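Local coordinates for protein methionine gamma-lyase (Trichomonas vaginalis, PDB 1E5F) that belongs to the Cys/Met metabolism family of PLP-dependent enzymes and holds its pyridoxal-5'-phosphate at one end of a seven-stranded mixed sheet, at residues C80-S85 with A219-G224; E108-C113 with I150-T155; V179-D184 with G199-V204. All coordinates share one frame; numbering follows the deposited sequence. Where two conformers were deposited one is given.

Contact 1 of 3, residues C80-S85 with A219-G224; sequences CVATSS and AGLICG. With PLP (pyridoxal-5'-phosphate), chain C.
Thr-83 and Gly-220 form the tight end of an antiparallel strand pair at the margin of the large sheet of this PLP-dependent fold. Gly-220 N reaches Thr-83 O at 2.8 Å, while Thr-83 N binds Gly-220 O at 2.7 Å. With no side chain on Gly-220, the threonine hydroxyl moves in over it, OG1 lying 3.2 Å from Gly-220 CA. The 71° first torsion of Thr-83 tucks OG1 between its own N and carbonyl carbon, and from there it donates to Ser-85 O at 2.6 Å. CG2 meanwhile leads to Ile-222 CD1, the two side chains crossing at about a right angle.

Val-81 and Ile-222 are joined just as firmly, by two backbone bonds of 2.8 Å between N and O. Looser packing is confined to the side chains around Cys-80, whose SG rests 3.7 Å from Leu-221 CD2 and 4.2 Å from Cys-223 SG, a contact between sulfurs without a disulfide. Helix 62-75 covers this face, and helices 226-241 and 86-97 cover the one bearing Val-81 and Ile-222. Strand 79-83 is outermost within the chain; Ala-82 turns its N to Glu-68.

Ser-85 N-caps helix 86-97 through OG, which bonds to Gly-88 N and to Gly-242 O of the second subunit. Its CB lies 3.2 Å from the PLP phosphate oxygen O3P.

Contact 2 of 3, residues E108-C113 with I150-T155; sequences ECLYGC and IVYFET. With PLP (pyridoxal-5'-phosphate), chain C.
Tyr-152 meets Leu-110 edge-on: Leu-110 CD1 lies in the plane of the tyrosine ring, 4.0 Å from CE1. With CG opposite the backbone N (chi1 -176°), the ring edge is brought to that methyl, and the ring also packs edge-to-face with Phe-118. Phe-153, next along the strand, sends its ring to the other side of the sheet.

Glu-154 carries most of the contact. Its side chain sets out toward 108-113 and runs on extended beyond CG (chi2 174°), crossing Leu-110 at about a right angle, to bring OE2 2.6 Å from Tyr-111 N. The bond is nearly straight at 167°, and the N-H arrives on the syn side of the oxygen, somewhat out of the carboxylate plane. OE1 takes Asn-158 N, which leaves the carboxylate gripped at both oxygens. A water links the backbones, accepting from Glu-154 N at 2.8 Å and donating to Cys-109 O.

The grip on Tyr-111 N probably helps to position the residue whose ring lies over the cofactor, as an aromatic side chain commonly does in fold-type I PLP enzymes. Tyr-111 CE2 is 3.3 Å from PLP C4A, and Cys-113 N lies over the centre of the opposite ring face, 3.9 Å above it.

Tyr-111 is the N-cap residue of helix 112-124. Strand 148-154 runs between strands 103-107 and 180-184, with helix 86-97 against Tyr-152 and helix 166-174 against Phe-153.

Contact 3 of 3, residues V179-D184 with G199-V204; sequences VLVIAD and GVDVVV. With PLP (pyridoxal-5'-phosphate), chain C.
Ile-182 and Val-202 lie side by side and point the same way, Ile-182 CG1 3.8 Å from Val-202 CB, in a parallel strand pair of the central sheet. On the reverse face Val-181 and Val-200 cross at about a right angle, and Val-200 CG1 presses on Ala-183 CB at 3.6 Å.

Asp-201 swings across both Leu-180 and Val-181. Its OD2 offers the anti lone pair to Val-181 N at 2.7 Å, in an almost straight bond of 175°, and has His-174 NE2 as a second partner. The carbonyl of Val-181 is gripped twice in return, by Asp-201 N at 2.7 Å and, more loosely, by Val-202 N at 3.2 Å, both in its plane.

At the C-terminal end Asp-184 CB packs against Val-204 CG2. With CG anti to the backbone N (chi1 -178°), the carboxylate is carried to the pyridine nitrogen, OD2 lying 2.6 Å from PLP N1, the aspartate–pyridine pairing characteristic of fold-type I enzymes; Thr-186 OG1 binds OD1.

Strand 148-154 flanks 180-184 and strand 220-224 flanks 202-206, while helix 86-97 covers Leu-180 and Ile-182 and helix 166-174 covers Val-181 and Val-200.

All three contacts belong to one sheet and reach the same PLP from different sides. Contact 1 comes to the phosphate through Ser-85, just before Gly-86 and Met-87, whose N atoms bond to PLP, as do Tyr-56 and Arg-58 of the second subunit; contact 2 lays an aromatic ring over the cofactor; contact 3 addresses the pyridine nitrogen. Contact 3 is the bridge: Cys-223 N probably bonds to Val-203 O at 2.7 Å, tying it to contact 1, and Asp-184 N probably bonds to Phe-153 O at 2.8 Å, tying it to contact 2. The centres of contacts 1 and 2 are about 17 Å apart, and their nearest atoms stay about 9 Å from each other.

Contact 1 of 3, residues C80-S85 with A219-G224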
loop_
_atom_site.group_PDB
_atom_site.type_symbol
_atom_site.label_atom_id
_atom_site.label_comp_id
_atom_site.label_asym_id
_atom_site.label_seq_id
_atom_site.Cartn_x
_atom_site.Cartn_y
_atom_site.Cartn_z
ATOM N N CYS A 80 -2.861 8.006 -23.567
ATOM C CA CYS A 80 -2.873 8.744 -22.321
ATOM C C CYS A 80 -1.578 8.494 -21.629
ATOM O O CYS A 80 -1.048 7.389 -21.515
ATOM C CB CYS A 80 -4.123 8.283 -21.487
ATOM S SG CYS A 80 -3.973 8.914 -19.755
ATOM N N VAL A 81 -0.996 9.474 -20.978
ATOM C CA VAL A 81 0.198 9.405 -20.159
ATOM C C VAL A 81 -0.183 9.912 -18.736
ATOM O O VAL A 81 -0.781 10.979 -18.641
ATOM C CB VAL A 81 1.306 10.292 -20.694
ATOM C CG1 VAL A 81 2.482 10.324 -19.784
ATOM C CG2 VAL A 81 1.661 9.793 -22.138
ATOM N N ALA A 82 0.100 9.055 -17.756
ATOM C CA ALA A 82 -0.207 9.431 -16.376
ATOM C C ALA A 82 0.977 10.012 -15.692
ATOM O O ALA A 82 2.096 9.771 -16.134
ATOM C CB ALA A 82 -0.625 8.231 -15.516
ATOM N N THR A 83 0.781 10.923 -14.749
ATOM C CA THR A 83 1.869 11.581 -14.153
ATOM C C THR A 83 1.599 11.669 -12.627
ATOM O O THR A 83 0.526 11.290 -12.185
ATOM C CB THR A 83 2.120 13.004 -14.642
ATOM O OG1 THR A 83 1.069 13.861 -14.153
ATOM C CG2 THR A 83 2.338 13.085 -16.142
ATOM N N SER A 84 2.647 12.179 -11.955
ATOM C CA SER A 84 2.580 12.238 -10.513
ATOM C C SER A 84 2.033 13.578 -10.010
ATOM O O SER A 84 2.010 13.681 -8.814
ATOM C CB SER A 84 3.891 11.778 -9.850
ATOM O OG SER A 84 4.765 12.907 -9.845
ATOM N N SER A 85 1.366 14.396 -10.801
ATOM C CA SER A 85 0.579 15.530 -10.327
ATOM C C SER A 85 -0.020 16.175 -11.601
ATOM O O SER A 85 0.496 15.979 -12.698
ATOM C CB SER A 85 1.271 16.630 -9.561
ATOM O OG SER A 85 2.329 17.187 -10.401
ATOM N N ALA A 219 -2.012 13.064 -8.668
ATOM C CA ALA A 219 -1.561 12.552 -9.921
ATOM C C ALA A 219 -2.186 13.352 -11.051
ATOM O O ALA A 219 -3.245 14.107 -10.948
ATOM C CB ALA A 219 -2.100 11.111 -10.066
ATOM N N GLY A 220 -1.524 13.211 -12.179
ATOM C CA GLY A 220 -2.009 13.913 -13.400
ATOM C C GLY A 220 -2.240 12.923 -14.554
ATOM O O GLY A 220 -1.702 11.822 -14.520
ATOM N N LEU A 221 -3.009 13.401 -15.567
ATOM C CA LEU A 221 -3.167 12.685 -16.841
ATOM C C LEU A 221 -3.226 13.597 -18.057
ATOM O O LEU A 221 -3.622 14.751 -18.075
ATOM C CB LEU A 221 -4.500 11.949 -16.839
ATOM C CG LEU A 221 -4.720 10.870 -15.730
ATOM C CD1 LEU A 221 -6.254 10.776 -15.428
ATOM C CD2 LEU A 221 -4.116 9.510 -16.067
ATOM N N ILE A 222 -2.559 13.050 -19.130
ATOM C CA ILE A 222 -2.439 13.634 -20.348
ATOM C C ILE A 222 -3.072 12.796 -21.427
ATOM O O ILE A 222 -2.832 11.572 -21.355
ATOM C CB ILE A 222 -0.943 13.830 -20.672
ATOM C CG1 ILE A 222 -0.270 14.698 -19.604
ATOM C CG2 ILE A 222 -0.904 14.459 -22.104
ATOM C CD1 ILE A 222 1.298 14.596 -19.825
ATOM N N CYS A 223 -3.998 13.358 -22.244
ATOM C CA CYS A 223 -4.747 12.488 -23.169
ATOM C C CYS A 223 -4.639 13.092 -24.614
ATOM O O CYS A 223 -4.820 14.331 -24.717
ATOM C CB CYS A 223 -6.209 12.481 -22.830
ATOM S SG CYS A 223 -6.533 11.875 -21.162
ATOM N N GLY A 224 -4.407 12.329 -25.651
ATOM C CA GLY A 224 -4.226 12.980 -26.976
ATOM C C GLY A 224 -3.707 11.867 -27.930
ATOM O O GLY A 224 -3.863 10.699 -27.647
HETATM N N1 PLP C . -5.618 21.623 -13.093
HETATM C C2 PLP C . -6.611 22.280 -12.444
HETATM C C2A PLP C . -7.935 22.758 -12.941
HETATM C C3 PLP C . -6.509 22.041 -11.047
HETATM O O3 PLP C . -7.532 22.546 -10.309
HETATM C C4 PLP C . -5.369 21.583 -10.416
HETATM C C4A PLP C . -5.448 21.810 -8.849
HETATM C C5 PLP C . -4.261 21.428 -11.169
HETATM C C6 PLP C . -4.377 21.497 -12.557
HETATM C C5A PLP C . -2.972 20.905 -10.621
HETATM O O4P PLP C . -3.134 19.455 -10.259
HETATM P P PLP C . -2.203 18.871 -9.114
HETATM O O1P PLP C . -2.668 19.602 -7.913
HETATM O O2P PLP C . -2.592 17.457 -9.135
HETATM O O3P PLP C . -0.718 19.148 -9.409
#

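Contact 2 of 3, residues E108-C113 with I150-T155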
loop_
_atom_site.group_PDB
_atom_site.type_symbol
_atom_site.label_atom_id
_atom_site.label_comp_id
_atom_site.label_asym_id
_atom_site.label_seq_id
_atom_site.Cartn_x
_atom_site.Cartn_y
_atom_site.Cartn_z
ATOM N N GLU A 108 -6.749 33.730 -19.383
ATOM C CA GLU A 108 -6.277 34.322 -18.140
ATOM C C GLU A 108 -6.883 33.694 -16.919
ATOM O O GLU A 108 -6.389 33.982 -15.846
ATOM C CB GLU A 108 -6.713 35.827 -18.318
ATOM C CG GLU A 108 -8.243 36.018 -18.241
ATOM C CD GLU A 108 -8.641 37.520 -18.336
ATOM O OE1 GLU A 108 -7.846 38.444 -18.127
ATOM O OE2 GLU A 108 -9.821 37.838 -18.576
ATOM N N CYS A 109 -8.084 33.053 -16.960
ATOM C CA CYS A 109 -8.572 32.522 -15.700
ATOM C C CYS A 109 -8.197 31.042 -15.649
ATOM O O CYS A 109 -8.965 30.197 -16.233
ATOM C CB CYS A 109 -10.056 32.752 -15.509
ATOM S SG CYS A 109 -10.689 32.187 -13.899
ATOM N N LEU A 110 -7.246 30.668 -14.882
ATOM C CA LEU A 110 -6.597 29.385 -14.717
ATOM C C LEU A 110 -6.456 29.111 -13.207
ATOM O O LEU A 110 -6.428 29.952 -12.278
ATOM C CB LEU A 110 -5.162 29.611 -15.213
ATOM C CG LEU A 110 -4.616 29.117 -16.524
ATOM C CD1 LEU A 110 -5.781 28.914 -17.543
ATOM C CD2 LEU A 110 -3.625 30.041 -17.172
ATOM N N TYR A 111 -6.310 27.832 -12.984
ATOM C CA TYR A 111 -5.703 27.446 -11.686
ATOM C C TYR A 111 -4.521 28.393 -11.370
ATOM O O TYR A 111 -3.571 28.608 -12.097
ATOM C CB TYR A 111 -5.356 25.975 -11.772
ATOM C CG TYR A 111 -4.790 25.475 -10.477
ATOM C CD1 TYR A 111 -5.284 25.833 -9.241
ATOM C CD2 TYR A 111 -3.679 24.633 -10.500
ATOM C CE1 TYR A 111 -4.741 25.361 -8.062
ATOM C CE2 TYR A 111 -3.152 24.124 -9.320
ATOM C CZ TYR A 111 -3.650 24.476 -8.105
ATOM O OH TYR A 111 -3.112 23.987 -6.947
ATOM N N GLY A 112 -4.395 28.743 -10.110
ATOM C CA GLY A 112 -3.253 29.564 -9.698
ATOM C C GLY A 112 -1.892 29.079 -10.161
ATOM O O GLY A 112 -1.192 29.839 -10.820
ATOM N N CYS A 113 -1.511 27.846 -9.841
ATOM C CA CYS A 113 -0.267 27.227 -10.166
ATOM C C CYS A 113 -0.005 27.107 -11.645
ATOM O O CYS A 113 1.130 27.296 -12.140
ATOM C CB CYS A 113 -0.157 25.848 -9.389
ATOM S SG CYS A 113 -0.263 26.195 -7.577
ATOM N N ILE A 150 0.640 26.900 -28.885
ATOM C CA ILE A 150 -0.415 26.384 -28.047
ATOM C C ILE A 150 -1.523 27.386 -27.733
ATOM O O ILE A 150 -1.170 28.586 -27.545
ATOM C CB ILE A 150 0.278 26.026 -26.678
ATOM C CG1 ILE A 150 1.220 24.801 -26.898
ATOM C CG2 ILE A 150 -0.718 25.616 -25.608
ATOM C CD1 ILE A 150 1.968 24.300 -25.696
ATOM N N VAL A 151 -2.763 26.940 -27.784
ATOM C CA VAL A 151 -3.805 27.790 -27.195
ATOM C C VAL A 151 -4.291 26.992 -25.961
ATOM O O VAL A 151 -4.649 25.841 -26.208
ATOM C CB VAL A 151 -4.933 28.070 -28.175
ATOM C CG1 VAL A 151 -6.138 28.759 -27.535
ATOM C CG2 VAL A 151 -4.339 29.079 -29.221
ATOM N N TYR A 152 -4.339 27.621 -24.784
ATOM C CA TYR A 152 -4.663 26.792 -23.604
ATOM C C TYR A 152 -5.810 27.363 -22.792
ATOM O O TYR A 152 -5.797 28.575 -22.572
ATOM C CB TYR A 152 -3.415 26.788 -22.612
ATOM C CG TYR A 152 -3.465 25.935 -21.357
ATOM C CD1 TYR A 152 -4.084 26.360 -20.187
ATOM C CD2 TYR A 152 -3.003 24.616 -21.365
ATOM C CE1 TYR A 152 -4.164 25.614 -19.006
ATOM C CE2 TYR A 152 -3.057 23.809 -20.224
ATOM C CZ TYR A 152 -3.646 24.279 -19.070
ATOM O OH TYR A 152 -3.737 23.547 -17.957
ATOM N N PHE A 153 -6.631 26.526 -22.192
ATOM C CA PHE A 153 -7.746 26.996 -21.376
ATOM C C PHE A 153 -8.373 25.896 -20.526
ATOM O O PHE A 153 -8.083 24.719 -20.723
ATOM C CB PHE A 153 -8.804 27.647 -22.270
ATOM C CG PHE A 153 -9.420 26.661 -23.204
ATOM C CD1 PHE A 153 -10.431 25.769 -22.821
ATOM C CD2 PHE A 153 -9.031 26.630 -24.484
ATOM C CE1 PHE A 153 -10.864 24.819 -23.683
ATOM C CE2 PHE A 153 -9.485 25.716 -25.415
ATOM C CZ PHE A 153 -10.445 24.819 -24.996
ATOM N N GLU A 154 -9.163 26.328 -19.545
ATOM C CA GLU A 154 -9.952 25.458 -18.718
ATOM C C GLU A 154 -11.393 25.896 -18.810
ATOM O O GLU A 154 -11.677 27.066 -18.562
ATOM C CB GLU A 154 -9.674 25.651 -17.262
ATOM C CG GLU A 154 -8.232 25.616 -16.780
ATOM C CD GLU A 154 -7.911 25.951 -15.342
ATOM O OE1 GLU A 154 -8.880 26.203 -14.581
ATOM O OE2 GLU A 154 -6.747 26.151 -14.873
ATOM N N THR A 155 -12.311 24.986 -18.988
ATOM C CA THR A 155 -13.691 25.291 -18.859
ATOM C C THR A 155 -14.409 24.110 -18.190
ATOM O O THR A 155 -14.302 23.008 -18.664
ATOM C CB THR A 155 -14.270 25.685 -20.202
ATOM O OG1 THR A 155 -15.683 25.921 -20.093
ATOM C CG2 THR A 155 -14.157 24.537 -21.240
HETATM N N1 PLP C . -5.618 21.623 -13.093
HETATM C C2 PLP C . -6.611 22.280 -12.444
HETATM C C2A PLP C . -7.935 22.758 -12.941
HETATM C C3 PLP C . -6.509 22.041 -11.047
HETATM O O3 PLP C . -7.532 22.546 -10.309
HETATM C C4 PLP C . -5.369 21.583 -10.416
HETATM C C4A PLP C . -5.448 21.810 -8.849
HETATM C C5 PLP C . -4.261 21.428 -11.169
HETATM C C6 PLP C . -4.377 21.497 -12.557
HETATM C C5A PLP C . -2.972 20.905 -10.621
HETATM O O4P PLP C . -3.134 19.455 -10.259
HETATM P P PLP C . -2.203 18.871 -9.114
HETATM O O1P PLP C . -2.668 19.602 -7.913
HETATM O O2P PLP C . -2.592 17.457 -9.135
HETATM O O3P PLP C . -0.718 19.148 -9.409
HETATM O O HOH W 1 -9.606 28.975 -18.723
#

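Contact 3 of 3, residues V179-D184 with G199-V204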
loop_
_atom_site.group_PDB
_atom_site.type_symbol
_atom_site.label_atom_id
_atom_site.label_comp_id
_atom_site.label_asym_id
_atom_site.label_seq_id
_atom_site.Cartn_x
_atom_site.Cartn_y
_atom_site.Cartn_z
ATOM N N VAL A 179 -1.002 24.806 -34.767
ATOM C CA VAL A 179 -1.323 25.212 -33.363
ATOM C C VAL A 179 -1.980 24.022 -32.653
ATOM O O VAL A 179 -3.001 23.450 -33.163
ATOM C CB VAL A 179 -2.276 26.395 -33.343
ATOM C CG1 VAL A 179 -2.347 27.044 -31.932
ATOM C CG2 VAL A 179 -1.874 27.539 -34.278
ATOM N N LEU A 180 -1.677 23.898 -31.376
ATOM C CA LEU A 180 -2.339 22.882 -30.528
ATOM C C LEU A 180 -3.258 23.498 -29.506
ATOM O O LEU A 180 -2.823 24.463 -28.843
ATOM C CB LEU A 180 -1.209 22.127 -29.726
ATOM C CG LEU A 180 -0.438 21.172 -30.669
ATOM C CD1 LEU A 180 0.649 20.419 -29.911
ATOM C CD2 LEU A 180 -1.279 20.173 -31.394
ATOM N N VAL A 181 -4.496 23.042 -29.490
ATOM C CA VAL A 181 -5.410 23.518 -28.455
ATOM C C VAL A 181 -5.326 22.479 -27.333
ATOM O O VAL A 181 -5.594 21.283 -27.556
ATOM C CB VAL A 181 -6.822 23.668 -28.972
ATOM C CG1 VAL A 181 -7.751 24.149 -27.925
ATOM C CG2 VAL A 181 -6.670 24.664 -30.176
ATOM N N ILE A 182 -5.168 22.859 -26.104
ATOM C CA ILE A 182 -4.980 22.059 -24.886
ATOM C C ILE A 182 -6.077 22.465 -23.960
ATOM O O ILE A 182 -6.143 23.674 -23.634
ATOM C CB ILE A 182 -3.589 22.246 -24.183
ATOM C CG1 ILE A 182 -2.454 21.817 -25.196
ATOM C CG2 ILE A 182 -3.435 21.299 -22.987
ATOM C CD1 ILE A 182 -1.032 22.022 -24.844
ATOM N N ALA A 183 -6.875 21.542 -23.520
ATOM C CA ALA A 183 -7.971 21.900 -22.586
ATOM C C ALA A 183 -7.779 21.195 -21.222
ATOM O O ALA A 183 -7.380 19.998 -21.275
ATOM C CB ALA A 183 -9.212 21.482 -23.278
ATOM N N ASP A 184 -7.724 22.013 -20.153
ATOM C CA ASP A 184 -7.645 21.249 -18.840
ATOM C C ASP A 184 -9.037 20.840 -18.416
ATOM O O ASP A 184 -9.924 21.660 -18.165
ATOM C CB ASP A 184 -6.994 22.143 -17.805
ATOM C CG ASP A 184 -6.806 21.493 -16.433
ATOM O OD1 ASP A 184 -7.609 20.638 -16.055
ATOM O OD2 ASP A 184 -6.069 22.092 -15.587
ATOM N N GLY A 199 -12.685 19.693 -31.177
ATOM C CA GLY A 199 -11.550 19.968 -32.034
ATOM C C GLY A 199 -10.344 20.085 -31.088
ATOM O O GLY A 199 -9.364 20.492 -31.637
ATOM N N VAL A 200 -10.575 19.826 -29.796
ATOM C CA VAL A 200 -9.328 20.127 -28.884
ATOM C C VAL A 200 -8.230 19.163 -29.219
ATOM O O VAL A 200 -8.531 18.032 -29.461
ATOM C CB VAL A 200 -9.785 20.103 -27.417
ATOM C CG1 VAL A 200 -8.628 19.891 -26.410
ATOM C CG2 VAL A 200 -10.380 21.459 -27.030
ATOM N N ASP A 201 -6.864 19.450 -29.047
ATOM C CA ASP A 201 -5.966 18.359 -29.517
ATOM C C ASP A 201 -5.371 17.536 -28.352
ATOM O O ASP A 201 -5.190 16.318 -28.416
ATOM C CB ASP A 201 -4.785 19.163 -30.145
ATOM C CG ASP A 201 -5.270 19.970 -31.350
ATOM O OD1 ASP A 201 -5.632 19.269 -32.308
ATOM O OD2 ASP A 201 -5.207 21.218 -31.404
ATOM N N VAL A 202 -5.299 18.102 -27.132
ATOM C CA VAL A 202 -4.609 17.606 -25.983
ATOM C C VAL A 202 -5.503 17.958 -24.765
ATOM O O VAL A 202 -5.882 19.085 -24.636
ATOM C CB VAL A 202 -3.198 18.118 -25.639
ATOM C CG1 VAL A 202 -2.571 17.224 -24.518
ATOM C CG2 VAL A 202 -2.282 18.063 -26.832
ATOM N N VAL A 203 -5.840 16.894 -23.980
ATOM C CA VAL A 203 -6.663 17.074 -22.811
ATOM C C VAL A 203 -5.848 16.673 -21.605
ATOM O O VAL A 203 -5.346 15.548 -21.564
ATOM C CB VAL A 203 -7.955 16.200 -22.811
ATOM C CG1 VAL A 203 -8.767 16.389 -21.529
ATOM C CG2 VAL A 203 -8.807 16.509 -24.032
ATOM N N VAL A 204 -5.739 17.548 -20.609
ATOM C CA VAL A 204 -5.008 17.269 -19.381
ATOM C C VAL A 204 -5.974 17.271 -18.191
ATOM O O VAL A 204 -7.070 17.866 -18.208
ATOM C CB VAL A 204 -3.864 18.233 -19.155
ATOM C CG1 VAL A 204 -2.703 18.272 -20.198
ATOM C CG2 VAL A 204 -4.424 19.661 -19.023
HETATM N N1 PLP C . -5.618 21.623 -13.093
HETATM C C2 PLP C . -6.611 22.280 -12.444
HETATM C C2A PLP C . -7.935 22.758 -12.941
HETATM C C3 PLP C . -6.509 22.041 -11.047
HETATM O O3 PLP C . -7.532 22.546 -10.309
HETATM C C4 PLP C . -5.369 21.583 -10.416
HETATM C C4A PLP C . -5.448 21.810 -8.849
HETATM C C5 PLP C . -4.261 21.428 -11.169
HETATM C C6 PLP C . -4.377 21.497 -12.557
HETATM C C5A PLP C . -2.972 20.905 -10.621
HETATM O O4P PLP C . -3.134 19.455 -10.259
HETATM P P PLP C . -2.203 18.871 -9.114
HETATM O O1P PLP C . -2.668 19.602 -7.913
HETATM O O2P PLP C . -2.592 17.457 -9.135
HETATM O O3P PLP C . -0.718 19.148 -9.409
#